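Local structure of probable TonB-dependent siderophore receptor PirA (Acinetobacter baumannii, 5FR8) at residues 160-174 and 185-199. The protein probably takes up iron as an outer-membrane receptor that binds ferric siderophores, possibly including ferric enterobactin, and passes them inward in a TonB-dependent way. Numbering follows the deposited sequence.
Sequences KKVTNETHGSVEFYT and SNRVGFNVSGPLIKD
K160 meets N191 with its aliphatic part, CB and CD lying against the amide nitrogen ND2, in the loop between strand 153-159 of the smaller mixed sheet, probably the plug, and barrel strand 167-177. This loop illustrates how a connection can be tied to the strand that pairs with the one it leads into. The side chain of S193 donates from OG to T163 OG1 (2.6 Å), and T163 OG1 in turn donates to the backbone oxygen E165 O, a relay that binds the loop both to itself and to strand 185-195. Beyond it, N164 rests its carbonyl oxygen against the ring of P195, and T166 lays its methyl CG2 on P195 CD at 3.7 Å.

From H167 the two chains run antiparallel, and alternate residues form hydrogen-bonded pairs: H167 with S193, S169 with N191, E171 with G189, where the return bond from G189 N is weak, and Y173 with R187. Between them V170 and F172 turn to the other face, together with F190 and V188. There V188 CG2, swung anti to its own N, sits over one face of the F172 ring, 4.0 Å from its centroid.

On the face carrying E171, the guanidinium of R187 makes an offset stack on Y173, planes 20° apart. A bend at chi3 (-87°) brings NH2 over the CG side of the ring, 3.3 Å from Y173 CG, and the rest of the guanidinium over CB. E130 makes a salt bridge with NH1, and the carbonyls of V54 and R55 accept bonds from NH2 and NE; four partners thus fix its rotation. At the end T174 OG1 donates to N186 OD1 (2.6 Å).

This is the first hairpin of the TonB-dependent receptor barrel: strand 167-177 also pairs antiparallel with the last strand, 724-731, which closes the barrel, while on its other side strand 185-195 pairs antiparallel with 201-212.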
ATOM      1  N   LYS A 160     -15.195   7.070  11.017  1.00 68.35           N
ATOM      2  CA  LYS A 160     -16.449   7.590  11.529  1.00 71.31           C
ATOM      3  C   LYS A 160     -16.295   8.887  12.335  1.00 70.04           C
ATOM      4  O   LYS A 160     -15.256   9.152  12.934  1.00 65.57           O
ATOM      5  CB  LYS A 160     -17.157   6.512  12.351  1.00 76.14           C
ATOM      6  CG  LYS A 160     -17.869   5.474  11.479  1.00 79.00           C
ATOM      7  CD  LYS A 160     -17.964   4.124  12.183  1.00 84.61           C
ATOM      8  CE  LYS A 160     -18.430   3.013  11.251  1.00 81.50           C
ATOM      9  NZ  LYS A 160     -19.829   3.242  10.814  1.00 84.15           N
ATOM     10  N   LYS A 161     -17.364   9.678  12.326  1.00 67.17           N
ATOM     11  CA  LYS A 161     -17.338  11.058  12.777  1.00 70.15           C
ATOM     12  C   LYS A 161     -17.885  11.177  14.176  1.00 73.04           C
ATOM     13  O   LYS A 161     -18.616  10.300  14.649  1.00 72.47           O
ATOM     14  CB  LYS A 161     -18.212  11.933  11.856  1.00 72.75           C
ATOM     15  CG  LYS A 161     -17.785  11.981  10.395  1.00 72.22           C
ATOM     16  CD  LYS A 161     -16.515  12.808  10.195  1.00 70.90           C
ATOM     17  CE  LYS A 161     -15.744  12.336   8.969  1.00 71.70           C
ATOM     18  NZ  LYS A 161     -16.429  12.744   7.711  1.00 71.85           N
ATOM     19  N   VAL A 162     -17.565  12.295  14.820  1.00 73.25           N
ATOM     20  CA  VAL A 162     -18.254  12.681  16.047  1.00 70.73           C
ATOM     21  C   VAL A 162     -19.734  12.933  15.758  1.00 72.73           C
ATOM     22  O   VAL A 162     -20.104  13.232  14.624  1.00 72.32           O
ATOM     23  CB  VAL A 162     -17.626  13.936  16.672  1.00 70.85           C
ATOM     24  CG1 VAL A 162     -16.174  13.657  17.028  1.00 68.36           C
ATOM     25  CG2 VAL A 162     -17.740  15.145  15.754  1.00 69.59           C
ATOM     26  N   THR A 163     -20.581  12.772  16.773  1.00 74.53           N
ATOM     27  CA  THR A 163     -22.044  12.869  16.593  1.00 76.73           C
ATOM     28  C   THR A 163     -22.684  13.564  17.786  1.00 81.52           C
ATOM     29  O   THR A 163     -22.360  13.277  18.939  1.00 82.04           O
ATOM     30  CB  THR A 163     -22.716  11.481  16.414  1.00 73.94           C
ATOM     31  OG1 THR A 163     -22.565  10.693  17.607  1.00 75.39           O
ATOM     32  CG2 THR A 163     -22.101  10.748  15.255  1.00 71.04           C
ATOM     33  N   ASN A 164     -23.605  14.476  17.504  1.00 88.21           N
ATOM     34  CA  ASN A 164     -24.210  15.286  18.550  1.00 86.26           C
ATOM     35  C   ASN A 164     -25.283  14.561  19.335  1.00 84.65           C
ATOM     36  O   ASN A 164     -25.905  15.148  20.219  1.00 81.22           O
ATOM     37  CB  ASN A 164     -24.770  16.553  17.944  1.00 95.63           C
ATOM     38  CG  ASN A 164     -23.685  17.566  17.660  1.00104.96           C
ATOM     39  OD1 ASN A 164     -22.562  17.206  17.280  1.00101.97           O
ATOM     40  ND2 ASN A 164     -24.007  18.843  17.844  1.00107.31           N
ATOM     41  N   GLU A 165     -25.511  13.293  18.995  1.00 82.13           N
ATOM     42  CA  GLU A 165     -26.304  12.391  19.817  1.00 82.44           C
ATOM     43  C   GLU A 165     -25.558  11.080  19.853  1.00 83.33           C
ATOM     44  O   GLU A 165     -24.839  10.759  18.917  1.00 86.63           O
ATOM     45  CB  GLU A 165     -27.688  12.195  19.229  1.00 82.52           C
ATOM     46  CG  GLU A 165     -28.338  13.483  18.769  1.00 84.32           C
ATOM     47  CD  GLU A 165     -29.774  13.275  18.336  1.00 90.65           C
ATOM     48  OE1 GLU A 165     -30.016  12.475  17.401  1.00 94.24           O
ATOM     49  OE2 GLU A 165     -30.662  13.916  18.927  1.00 92.76           O
ATOM     50  N   THR A 166     -25.697  10.328  20.934  1.00 88.91           N
ATOM     51  CA  THR A 166     -24.837   9.160  21.127  1.00 86.08           C
ATOM     52  C   THR A 166     -25.333   8.015  20.283  1.00 81.82           C
ATOM     53  O   THR A 166     -26.370   7.435  20.566  1.00 84.09           O
ATOM     54  CB  THR A 166     -24.750   8.720  22.609  1.00 87.52           C
ATOM     55  OG1 THR A 166     -26.059   8.437  23.112  1.00 93.89           O
ATOM     56  CG2 THR A 166     -24.132   9.815  23.467  1.00 84.54           C
ATOM     57  N   HIS A 167     -24.594   7.700  19.231  1.00 81.99           N
ATOM     58  CA  HIS A 167     -24.919   6.538  18.405  1.00 85.48           C
ATOM     59  C   HIS A 167     -23.854   5.503  18.645  1.00 78.72           C
ATOM     60  O   HIS A 167     -22.692   5.841  18.792  1.00 77.66           O
ATOM     61  CB  HIS A 167     -25.013   6.913  16.929  1.00 89.65           C
ATOM     62  CG  HIS A 167     -26.094   7.914  16.639  1.00100.20           C
ATOM     63  ND1 HIS A 167     -25.855   9.273  16.561  1.00103.48           N
ATOM     64  CD2 HIS A 167     -27.424   7.754  16.436  1.00102.02           C
ATOM     65  CE1 HIS A 167     -26.987   9.904  16.305  1.00104.53           C
ATOM     66  NE2 HIS A 167     -27.953   9.006  16.227  1.00108.27           N
ATOM     67  N   GLY A 168     -24.258   4.246  18.725  1.00 77.16           N
ATOM     68  CA  GLY A 168     -23.344   3.195  19.132  1.00 74.47           C
ATOM     69  C   GLY A 168     -23.299   2.114  18.093  1.00 72.21           C
ATOM     70  O   GLY A 168     -24.207   2.005  17.280  1.00 73.38           O
ATOM     71  N   SER A 169     -22.237   1.321  18.107  1.00 70.61           N
ATOM     72  CA  SER A 169     -22.157   0.138  17.250  1.00 73.76           C
ATOM     73  C   SER A 169     -21.343  -0.949  17.927  1.00 72.19           C
ATOM     74  O   SER A 169     -20.311  -0.681  18.526  1.00 69.42           O
ATOM     75  CB  SER A 169     -21.500   0.458  15.895  1.00 72.50           C
ATOM     76  OG  SER A 169     -21.963   1.672  15.334  1.00 73.20           O
ATOM     77  N   VAL A 170     -21.815  -2.178  17.847  1.00 74.86           N
ATOM     78  CA  VAL A 170     -20.952  -3.320  18.107  1.00 74.54           C
ATOM     79  C   VAL A 170     -21.125  -4.297  16.968  1.00 73.13           C
ATOM     80  O   VAL A 170     -22.235  -4.517  16.526  1.00 75.19           O
ATOM     81  CB  VAL A 170     -21.297  -4.017  19.433  1.00 77.20           C
ATOM     82  CG1 VAL A 170     -20.397  -5.232  19.644  1.00 75.06           C
ATOM     83  CG2 VAL A 170     -21.186  -3.031  20.590  1.00 75.79           C
ATOM     84  N   GLU A 171     -20.031  -4.878  16.493  1.00 73.52           N
ATOM     85  CA  GLU A 171     -20.079  -5.734  15.312  1.00 78.36           C
ATOM     86  C   GLU A 171     -19.190  -6.959  15.498  1.00 75.19           C
ATOM     87  O   GLU A 171     -18.119  -6.871  16.087  1.00 72.70           O
ATOM     88  CB  GLU A 171     -19.631  -4.955  14.068  1.00 84.22           C
ATOM     89  CG  GLU A 171     -20.581  -3.850  13.608  1.00 95.94           C
ATOM     90  CD  GLU A 171     -20.006  -2.427  13.705  1.00107.21           C
ATOM     91  OE1 GLU A 171     -19.344  -2.087  14.725  1.00117.74           O
ATOM     92  OE2 GLU A 171     -20.213  -1.639  12.741  1.00100.98           O
ATOM     93  N   PHE A 172     -19.638  -8.101  15.002  1.00 74.73           N
ATOM     94  CA  PHE A 172     -18.851  -9.328  15.071  1.00 75.96           C
ATOM     95  C   PHE A 172     -18.695  -9.817  13.657  1.00 78.56           C
ATOM     96  O   PHE A 172     -19.465  -9.440  12.767  1.00 93.02           O
ATOM     97  CB  PHE A 172     -19.561 -10.419  15.880  1.00 79.71           C
ATOM     98  CG  PHE A 172     -19.744 -10.089  17.350  1.00 81.85           C
ATOM     99  CD1 PHE A 172     -20.672  -9.142  17.758  1.00 84.83           C
ATOM    100  CD2 PHE A 172     -19.008 -10.742  18.320  1.00 80.00           C
ATOM    101  CE1 PHE A 172     -20.843  -8.835  19.100  1.00 83.62           C
ATOM    102  CE2 PHE A 172     -19.179 -10.444  19.662  1.00 80.10           C
ATOM    103  CZ  PHE A 172     -20.095  -9.488  20.052  1.00 82.33           C
ATOM    104  N   TYR A 173     -17.708 -10.659  13.437  1.00 74.02           N
ATOM    105  CA  TYR A 173     -17.540 -11.280  12.136  1.00 72.23           C
ATOM    106  C   TYR A 173     -16.741 -12.549  12.280  1.00 68.93           C
ATOM    107  O   TYR A 173     -15.855 -12.646  13.123  1.00 66.08           O
ATOM    108  CB  TYR A 173     -16.821 -10.340  11.161  1.00 73.74           C
ATOM    109  CG  TYR A 173     -16.362 -11.022   9.875  1.00 73.32           C
ATOM    110  CD1 TYR A 173     -15.225 -11.829   9.856  1.00 71.89           C
ATOM    111  CD2 TYR A 173     -17.063 -10.850   8.695  1.00 73.54           C
ATOM    112  CE1 TYR A 173     -14.803 -12.448   8.697  1.00 75.77           C
ATOM    113  CE2 TYR A 173     -16.653 -11.458   7.533  1.00 78.24           C
ATOM    114  CZ  TYR A 173     -15.521 -12.257   7.537  1.00 81.43           C
ATOM    115  OH  TYR A 173     -15.112 -12.872   6.372  1.00 86.76           O
ATOM    116  N   THR A 174     -17.041 -13.523  11.440  1.00 69.66           N
ATOM    117  CA  THR A 174     -16.257 -14.743  11.425  1.00 69.66           C
ATOM    118  C   THR A 174     -16.204 -15.273  10.020  1.00 68.10           C
ATOM    119  O   THR A 174     -17.160 -15.129   9.273  1.00 71.02           O
ATOM    120  CB  THR A 174     -16.858 -15.781  12.388  1.00 69.87           C
ATOM    121  OG1 THR A 174     -16.043 -16.955  12.395  1.00 68.40           O
ATOM    122  CG2 THR A 174     -18.288 -16.114  11.994  1.00 71.13           C
ATOM    123  N   SER A 185     -11.097 -16.837  10.747  1.00 66.21           N
ATOM    124  CA  SER A 185     -10.823 -15.453  11.180  1.00 67.12           C
ATOM    125  C   SER A 185     -11.983 -14.950  12.038  1.00 70.16           C
ATOM    126  O   SER A 185     -13.140 -15.362  11.821  1.00 71.56           O
ATOM    127  CB  SER A 185     -10.601 -14.536   9.955  1.00 62.84           C
ATOM    128  OG  SER A 185     -10.575 -13.155  10.293  1.00 66.97           O
ATOM    129  N   ASN A 186     -11.675 -14.062  12.994  1.00 68.84           N
ATOM    130  CA  ASN A 186     -12.686 -13.540  13.923  1.00 68.15           C
ATOM    131  C   ASN A 186     -12.465 -12.113  14.405  1.00 66.12           C
ATOM    132  O   ASN A 186     -11.391 -11.771  14.883  1.00 65.63           O
ATOM    133  CB  ASN A 186     -12.781 -14.457  15.120  1.00 69.70           C
ATOM    134  CG  ASN A 186     -13.286 -15.828  14.739  1.00 73.69           C
ATOM    135  OD1 ASN A 186     -14.404 -15.979  14.224  1.00 72.05           O
ATOM    136  ND2 ASN A 186     -12.450 -16.838  14.959  1.00 74.33           N
ATOM    137  N   ARG A 187     -13.516 -11.303  14.306  1.00 64.10           N
ATOM    138  CA  ARG A 187     -13.475  -9.924  14.726  1.00 62.37           C
ATOM    139  C   ARG A 187     -14.556  -9.590  15.699  1.00 62.11           C
ATOM    140  O   ARG A 187     -15.607 -10.216  15.707  1.00 63.50           O
ATOM    141  CB  ARG A 187     -13.694  -9.016  13.538  1.00 66.10           C
ATOM    142  CG  ARG A 187     -12.535  -8.996  12.591  1.00 70.61           C
ATOM    143  CD  ARG A 187     -12.627  -7.819  11.646  1.00 72.20           C
ATOM    144  NE  ARG A 187     -13.420  -8.094  10.444  1.00 72.15           N
ATOM    145  CZ  ARG A 187     -14.701  -7.775  10.308  1.00 74.10           C
ATOM    146  NH1 ARG A 187     -15.369  -7.206  11.305  1.00 73.92           N
ATOM    147  NH2 ARG A 187     -15.322  -8.024   9.168  1.00 78.00           N
ATOM    148  N   VAL A 188     -14.284  -8.571  16.507  1.00 60.50           N
ATOM    149  CA  VAL A 188     -15.280  -7.897  17.311  1.00 62.21           C
ATOM    150  C   VAL A 188     -14.746  -6.493  17.458  1.00 61.14           C
ATOM    151  O   VAL A 188     -13.531  -6.283  17.498  1.00 59.99           O
ATOM    152  CB  VAL A 188     -15.480  -8.534  18.718  1.00 67.01           C
ATOM    153  CG1 VAL A 188     -14.178  -8.605  19.519  1.00 65.45           C
ATOM    154  CG2 VAL A 188     -16.537  -7.767  19.507  1.00 67.75           C
ATOM    155  N   GLY A 189     -15.641  -5.530  17.549  1.00 60.52           N
ATOM    156  CA  GLY A 189     -15.227  -4.150  17.541  1.00 59.43           C
ATOM    157  C   GLY A 189     -16.405  -3.258  17.799  1.00 62.31           C
ATOM    158  O   GLY A 189     -17.548  -3.653  17.609  1.00 64.45           O
ATOM    159  N   PHE A 190     -16.126  -2.041  18.237  1.00 64.46           N
ATOM    160  CA  PHE A 190     -17.194  -1.134  18.620  1.00 67.62           C
ATOM    161  C   PHE A 190     -16.898   0.258  18.133  1.00 66.63           C
ATOM    162  O   PHE A 190     -15.763   0.597  17.818  1.00 70.54           O
ATOM    163  CB  PHE A 190     -17.356  -1.117  20.140  1.00 67.45           C
ATOM    164  CG  PHE A 190     -16.220  -0.449  20.855  1.00 65.61           C
ATOM    165  CD1 PHE A 190     -16.252   0.912  21.103  1.00 63.63           C
ATOM    166  CD2 PHE A 190     -15.113  -1.185  21.265  1.00 65.35           C
ATOM    167  CE1 PHE A 190     -15.207   1.525  21.753  1.00 61.20           C
ATOM    168  CE2 PHE A 190     -14.059  -0.575  21.915  1.00 61.43           C
ATOM    169  CZ  PHE A 190     -14.110   0.782  22.152  1.00 61.71           C
ATOM    170  N   ASN A 191     -17.928   1.071  18.076  1.00 67.81           N
ATOM    171  CA  ASN A 191     -17.743   2.466  17.776  1.00 70.68           C
ATOM    172  C   ASN A 191     -18.817   3.196  18.530  1.00 71.46           C
ATOM    173  O   ASN A 191     -19.980   2.793  18.496  1.00 77.01           O
ATOM    174  CB  ASN A 191     -17.877   2.736  16.283  1.00 71.95           C
ATOM    175  CG  ASN A 191     -17.895   4.220  15.970  1.00 75.71           C
ATOM    176  OD1 ASN A 191     -18.776   4.945  16.426  1.00 76.33           O
ATOM    177  ND2 ASN A 191     -16.921   4.680  15.194  1.00 77.50           N
ATOM    178  N   VAL A 192     -18.429   4.248  19.235  1.00 67.62           N
ATOM    179  CA  VAL A 192     -19.397   5.065  19.954  1.00 65.61           C
ATOM    180  C   VAL A 192     -19.016   6.545  19.844  1.00 60.76           C
ATOM    181  O   VAL A 192     -17.836   6.895  19.834  1.00 54.26           O
ATOM    182  CB  VAL A 192     -19.511   4.615  21.417  1.00 67.71           C
ATOM    183  CG1 VAL A 192     -18.144   4.638  22.093  1.00 67.94           C
ATOM    184  CG2 VAL A 192     -20.501   5.487  22.153  1.00 70.48           C
ATOM    185  N   SER A 193     -20.030   7.391  19.714  1.00 60.07           N
ATOM    186  CA  SER A 193     -19.838   8.824  19.515  1.00 60.19           C
ATOM    187  C   SER A 193     -21.033   9.519  20.125  1.00 65.55           C
ATOM    188  O   SER A 193     -22.129   8.947  20.209  1.00 67.83           O
ATOM    189  CB  SER A 193     -19.697   9.217  18.040  1.00 59.49           C
ATOM    190  OG  SER A 193     -20.811   8.792  17.278  1.00 63.44           O
ATOM    191  N   GLY A 194     -20.809  10.743  20.593  1.00 68.30           N
ATOM    192  CA  GLY A 194     -21.850  11.490  21.299  1.00 69.70           C
ATOM    193  C   GLY A 194     -21.389  12.878  21.709  1.00 68.24           C
ATOM    194  O   GLY A 194     -20.249  13.256  21.444  1.00 68.70           O
ATOM    195  N   PRO A 195     -22.272  13.652  22.355  1.00 66.30           N
ATOM    196  CA  PRO A 195     -21.828  14.894  22.900  1.00 64.66           C
ATOM    197  C   PRO A 195     -21.292  14.646  24.291  1.00 65.40           C
ATOM    198  O   PRO A 195     -21.775  13.739  24.976  1.00 64.41           O
ATOM    199  CB  PRO A 195     -23.116  15.717  22.955  1.00 66.16           C
ATOM    200  CG  PRO A 195     -24.157  14.723  23.282  1.00 68.09           C
ATOM    201  CD  PRO A 195     -23.705  13.432  22.621  1.00 70.05           C
ATOM    202  N   LEU A 196     -20.267  15.412  24.665  1.00 65.83           N
ATOM    203  CA  LEU A 196     -19.915  15.644  26.061  1.00 67.42           C
ATOM    204  C   LEU A 196     -20.576  16.963  26.430  1.00 69.20           C
ATOM    205  O   LEU A 196     -21.156  17.108  27.515  1.00 72.37           O
ATOM    206  CB  LEU A 196     -18.393  15.741  26.246  1.00 66.97           C
ATOM    207  CG  LEU A 196     -17.609  14.424  26.064  1.00 67.36           C
ATOM    208  CD1 LEU A 196     -16.105  14.650  26.152  1.00 63.34           C
ATOM    209  CD2 LEU A 196     -18.040  13.357  27.073  1.00 68.18           C
ATOM    210  N   ILE A 197     -20.482  17.925  25.518  1.00 64.86           N
ATOM    211  CA  ILE A 197     -21.292  19.112  25.610  1.00 68.28           C
ATOM    212  C   ILE A 197     -21.971  19.342  24.286  1.00 68.35           C
ATOM    213  O   ILE A 197     -21.317  19.534  23.261  1.00 63.27           O
ATOM    214  CB  ILE A 197     -20.478  20.379  25.956  1.00 67.53           C
ATOM    215  CG1 ILE A 197     -19.628  20.149  27.198  1.00 68.04           C
ATOM    216  CG2 ILE A 197     -21.415  21.554  26.206  1.00 66.90           C
ATOM    217  CD1 ILE A 197     -18.798  21.348  27.599  1.00 67.59           C
ATOM    218  N   LYS A 198     -23.291  19.375  24.319  1.00 72.57           N
ATOM    219  CA  LYS A 198     -24.024  19.483  23.086  1.00 78.54           C
ATOM    220  C   LYS A 198     -23.517  20.666  22.260  1.00 75.81           C
ATOM    221  O   LYS A 198     -23.444  21.776  22.759  1.00 73.96           O
ATOM    222  CB  LYS A 198     -25.523  19.619  23.362  1.00 85.97           C
ATOM    223  CG  LYS A 198     -26.185  18.332  23.857  1.00 91.38           C
ATOM    224  CD  LYS A 198     -27.700  18.342  23.687  1.00 96.24           C
ATOM    225  CE  LYS A 198     -28.365  19.443  24.531  1.00 99.35           C
ATOM    226  NZ  LYS A 198     -29.077  18.937  25.747  1.00 98.41           N
ATOM    227  N   ASP A 199     -23.144  20.381  21.009  1.00 76.78           N
ATOM    228  CA  ASP A 199     -22.859  21.379  19.980  1.00 76.91           C
ATOM    229  C   ASP A 199     -21.564  22.134  20.194  1.00 76.20           C
ATOM    230  O   ASP A 199     -21.314  23.121  19.514  1.00 79.82           O
ATOM    231  CB  ASP A 199     -24.007  22.399  19.867  1.00 81.58           C
ATOM    232  CG  ASP A 199     -25.320  21.775  19.413  1.00 87.26           C
ATOM    233  OD1 ASP A 199     -25.298  20.751  18.689  1.00 93.60           O
ATOM    234  OD2 ASP A 199     -26.386  22.315  19.777  1.00 91.07           O
TER